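Cytochrome c2 (PDB 1CO6) carries electrons on a covalently bound heme c, serving as electron donor to the oxidized bacteriochlorophyll in the photophosphorylation pathway of purple photosynthetic bacteria. Local coordinates at residues P29-R37 and I94-G104. Numbering follows the deposited sequence.
Sequences PVLNGLFGR and IAYIKQFNADG. With HEC (heme c), chain B.
Gly33 meets Ala102 with their CA atoms 3.9 Å apart, where two successive type II beta turns that share Leu34, Leu31 to Leu34 and Leu34 to Arg37, lie against the end of helix 87-98 and the chain that follows it. Glycine suits this place because, having no side chain, it allows both the close approach of the backbones and the positive phi. Phe35, with CG beside its backbone N (chi1 -60°), turns its ring to the helix: CE2 lies 3.8 Å from CG2 of Ile97, and CD2 is 3.4 Å from CG of Lys98, whose chain crosses at about a right angle. Bends at chi3 and chi4 carry the lysine NZ back beside Phe35 CB, and that ammonium also forms a salt bridge with Glu60; its CG methylene packs against the ring while the charge is paired. CG2 of the beta-branched Ile97 also reaches CB of Leu34, 4.1 Å away, and CD1 of that leucine touches the heme methyl CMA. Asn32 fills the other end, its CB 3.3 Å from the carbonyl O of Ala102. Its amide suits a buried site between backbones: OD1 accepts from Gly20 N, and ND2 donates a hydrogen bond to a water that in turn donates to Ala102 O. A second water lies 2.6 Å from Ile97 O and within reach of Leu31 O, and bridges the two segments. On the heme side, Arg37 NH1 binds propionate O2A almost straight (172°) and also donates to Val30 O, tying Arg37 and the backbone at Val30 to the heme propionate. Pro29 O accepts from the axial ligand His17, as in other c-type cytochromes. With no direct hydrogen bond between the segments, apolar packing and bridging water join helix 87-98 and the chain after it to the heme-lining loop, while the arginine probably offsets the propionate's charge.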
# COMPACT_ATOMS: atom_id res chain seq x y z
N PRO A 29 -7.34 2.20 3.05
CA PRO A 29 -6.74 2.68 4.29
C PRO A 29 -5.47 3.50 4.11
O PRO A 29 -4.80 3.38 3.06
CB PRO A 29 -6.41 1.39 5.07
CG PRO A 29 -6.18 0.33 4.01
CD PRO A 29 -7.12 0.74 2.84
N VAL A 30 -5.18 4.28 5.13
CA VAL A 30 -3.94 5.13 5.07
C VAL A 30 -2.69 4.24 4.83
O VAL A 30 -2.56 3.14 5.40
CB VAL A 30 -3.77 5.93 6.37
CG1 VAL A 30 -2.40 6.56 6.49
CG2 VAL A 30 -4.87 6.99 6.45
N LEU A 31 -1.75 4.73 4.03
CA LEU A 31 -0.53 3.98 3.72
C LEU A 31 0.70 4.51 4.42
O LEU A 31 1.79 4.09 4.00
CB LEU A 31 -0.34 3.78 2.20
CG LEU A 31 -1.38 2.98 1.44
CD1 LEU A 31 -1.02 2.91 -0.04
CD2 LEU A 31 -1.61 1.56 2.00
N ASN A 32 0.55 5.34 5.40
CA ASN A 32 1.69 5.83 6.23
C ASN A 32 2.13 4.61 7.06
O ASN A 32 1.26 3.85 7.54
CB ASN A 32 1.21 6.91 7.20
CG ASN A 32 1.03 8.24 6.48
OD1 ASN A 32 1.79 8.52 5.54
ND2 ASN A 32 0.03 8.98 6.95
N GLY A 33 3.42 4.48 7.24
CA GLY A 33 4.02 3.36 7.98
C GLY A 33 3.59 2.00 7.46
O GLY A 33 3.34 1.08 8.25
N LEU A 34 3.49 1.79 6.17
CA LEU A 34 3.08 0.51 5.63
C LEU A 34 4.05 -0.65 5.88
O LEU A 34 3.59 -1.73 6.36
CB LEU A 34 2.74 0.66 4.11
CG LEU A 34 2.43 -0.69 3.48
CD1 LEU A 34 1.03 -1.23 3.84
CD2 LEU A 34 2.53 -0.52 1.97
N PHE A 35 5.34 -0.49 5.54
CA PHE A 35 6.26 -1.65 5.67
C PHE A 35 6.48 -2.07 7.12
O PHE A 35 6.83 -1.20 7.91
CB PHE A 35 7.55 -1.40 4.87
CG PHE A 35 7.21 -1.20 3.40
CD1 PHE A 35 6.76 -2.29 2.66
CD2 PHE A 35 7.34 0.06 2.82
CE1 PHE A 35 6.42 -2.12 1.32
CE2 PHE A 35 6.99 0.26 1.46
CZ PHE A 35 6.52 -0.84 0.74
N GLY A 36 6.31 -3.36 7.36
CA GLY A 36 6.49 -3.95 8.70
C GLY A 36 5.17 -4.16 9.38
O GLY A 36 5.09 -4.96 10.34
N ARG A 37 4.14 -3.45 8.89
CA ARG A 37 2.81 -3.59 9.55
C ARG A 37 2.08 -4.86 9.11
O ARG A 37 2.30 -5.37 7.99
CB ARG A 37 2.08 -2.27 9.40
CG ARG A 37 1.00 -2.09 8.35
CD ARG A 37 0.29 -0.75 8.66
NE ARG A 37 -0.71 -0.61 7.61
CZ ARG A 37 -1.00 0.47 6.86
NH1 ARG A 37 -1.96 0.42 5.91
NH2 ARG A 37 -0.36 1.63 7.02
N ILE A 94 7.86 1.69 -4.07
CA ILE A 94 8.41 1.29 -2.78
C ILE A 94 9.24 2.44 -2.21
O ILE A 94 9.01 2.78 -1.01
CB ILE A 94 9.27 -0.01 -2.82
CG1 ILE A 94 8.40 -1.24 -3.12
CG2 ILE A 94 10.05 -0.20 -1.46
CD1 ILE A 94 9.20 -2.51 -3.54
N ALA A 95 10.12 3.03 -3.01
CA ALA A 95 10.97 4.14 -2.53
C ALA A 95 10.15 5.30 -1.95
O ALA A 95 10.45 5.86 -0.87
CB ALA A 95 11.86 4.60 -3.67
N TYR A 96 9.06 5.63 -2.68
CA TYR A 96 8.17 6.72 -2.27
C TYR A 96 7.45 6.46 -0.94
O TYR A 96 7.40 7.27 -0.02
CB TYR A 96 7.15 7.00 -3.40
CG TYR A 96 6.21 8.11 -2.97
CD1 TYR A 96 6.61 9.45 -2.84
CD2 TYR A 96 4.86 7.80 -2.72
CE1 TYR A 96 5.71 10.47 -2.47
CE2 TYR A 96 3.95 8.79 -2.34
CZ TYR A 96 4.40 10.12 -2.22
OH TYR A 96 3.48 11.01 -1.79
N ILE A 97 6.83 5.26 -0.87
CA ILE A 97 6.06 4.91 0.32
C ILE A 97 6.96 4.83 1.56
O ILE A 97 6.50 5.21 2.64
CB ILE A 97 5.21 3.62 0.09
CG1 ILE A 97 4.14 3.85 -1.02
CG2 ILE A 97 4.53 3.12 1.41
CD1 ILE A 97 3.41 2.50 -1.37
N LYS A 98 8.17 4.27 1.39
CA LYS A 98 9.13 4.08 2.48
C LYS A 98 9.52 5.38 3.15
O LYS A 98 9.96 5.29 4.30
CB LYS A 98 10.42 3.30 2.13
CG LYS A 98 10.29 1.83 2.61
CD LYS A 98 11.63 1.14 2.81
CE LYS A 98 11.75 0.36 4.11
NZ LYS A 98 11.26 -1.05 4.00
N GLN A 99 9.40 6.52 2.52
CA GLN A 99 9.73 7.81 3.09
C GLN A 99 8.88 8.16 4.31
O GLN A 99 9.37 8.93 5.16
CB GLN A 99 9.53 9.02 2.15
CG GLN A 99 10.41 8.93 0.92
CD GLN A 99 10.14 10.12 0.03
OE1 GLN A 99 11.05 10.92 -0.14
NE2 GLN A 99 8.93 10.22 -0.52
N PHE A 100 7.69 7.63 4.40
CA PHE A 100 6.78 8.01 5.50
C PHE A 100 6.72 7.19 6.77
O PHE A 100 6.71 5.96 6.75
CB PHE A 100 5.34 8.15 4.90
CG PHE A 100 5.28 9.10 3.73
CD1 PHE A 100 5.56 8.63 2.46
CD2 PHE A 100 4.96 10.43 3.89
CE1 PHE A 100 5.52 9.48 1.34
CE2 PHE A 100 4.93 11.28 2.78
CZ PHE A 100 5.20 10.82 1.48
N ASN A 101 6.63 7.92 7.87
CA ASN A 101 6.45 7.36 9.23
C ASN A 101 4.94 7.12 9.36
O ASN A 101 4.16 7.69 8.57
CB ASN A 101 7.01 8.32 10.30
CG ASN A 101 8.54 8.33 10.28
OD1 ASN A 101 9.14 7.24 10.22
ND2 ASN A 101 9.15 9.50 10.27
N ALA A 102 4.51 6.38 10.34
CA ALA A 102 3.13 6.03 10.61
C ALA A 102 2.30 7.29 10.81
O ALA A 102 1.10 7.29 10.51
CB ALA A 102 3.00 5.03 11.77
N ASP A 103 2.93 8.36 11.28
CA ASP A 103 2.27 9.65 11.52
C ASP A 103 2.27 10.54 10.27
O ASP A 103 1.76 11.68 10.39
CB ASP A 103 2.86 10.36 12.75
CG ASP A 103 4.29 10.80 12.51
OD1 ASP A 103 4.86 10.80 11.40
OD2 ASP A 103 4.88 11.18 13.55
N GLY A 104 2.79 10.11 9.15
CA GLY A 104 2.78 10.94 7.95
C GLY A 104 4.02 11.81 7.85
O GLY A 104 4.22 12.39 6.77
FE HEC B . -5.03 -0.35 -2.28
CHA HEC B . -5.71 -2.09 0.50
CHB HEC B . -1.67 -0.55 -1.62
CHC HEC B . -4.33 1.21 -5.29
CHD HEC B . -8.40 0.26 -2.75
NA HEC B . -3.90 -1.15 -0.81
C1A HEC B . -4.35 -1.98 0.22
C2A HEC B . -3.23 -2.55 0.90
C3A HEC B . -2.12 -2.12 0.29
C4A HEC B . -2.50 -1.25 -0.80
CMA HEC B . -0.64 -2.47 0.62
CAA HEC B . -3.32 -3.44 2.18
CBA HEC B . -3.44 -2.47 3.39
CGA HEC B . -3.47 -3.07 4.78
O1A HEC B . -3.36 -4.28 4.87
O2A HEC B . -3.61 -2.23 5.70
NB HEC B . -3.37 0.23 -3.23
C1B HEC B . -2.07 0.10 -2.74
C2B HEC B . -1.17 0.68 -3.71
C3B HEC B . -1.90 1.13 -4.74
C4B HEC B . -3.28 0.89 -4.46
CMB HEC B . 0.36 0.71 -3.49
CAB HEC B . -1.32 1.87 -6.00
CBB HEC B . -0.62 1.03 -6.89
NC HEC B . -6.14 0.54 -3.72
C1C HEC B . -5.66 1.11 -4.88
C2C HEC B . -6.79 1.63 -5.63
C3C HEC B . -7.91 1.33 -4.96
C4C HEC B . -7.53 0.68 -3.74
CMC HEC B . -6.65 2.32 -7.00
CAC HEC B . -9.38 1.77 -5.36
CBC HEC B . -9.92 1.39 -6.61
ND HEC B . -6.72 -0.79 -1.28
C1D HEC B . -8.03 -0.50 -1.67
C2D HEC B . -8.94 -1.16 -0.73
C3D HEC B . -8.20 -1.79 0.18
C4D HEC B . -6.82 -1.59 -0.16
CMD HEC B . -10.48 -1.06 -0.85
CAD HEC B . -8.68 -2.69 1.35
CBD HEC B . -8.64 -4.19 0.91
CGD HEC B . -9.54 -5.09 1.74
O1D HEC B . -9.69 -6.21 1.16
O2D HEC B . -10.00 -4.73 2.84
O HOH W 1 4.90 4.36 4.52
O HOH W 2 -1.40 8.35 9.23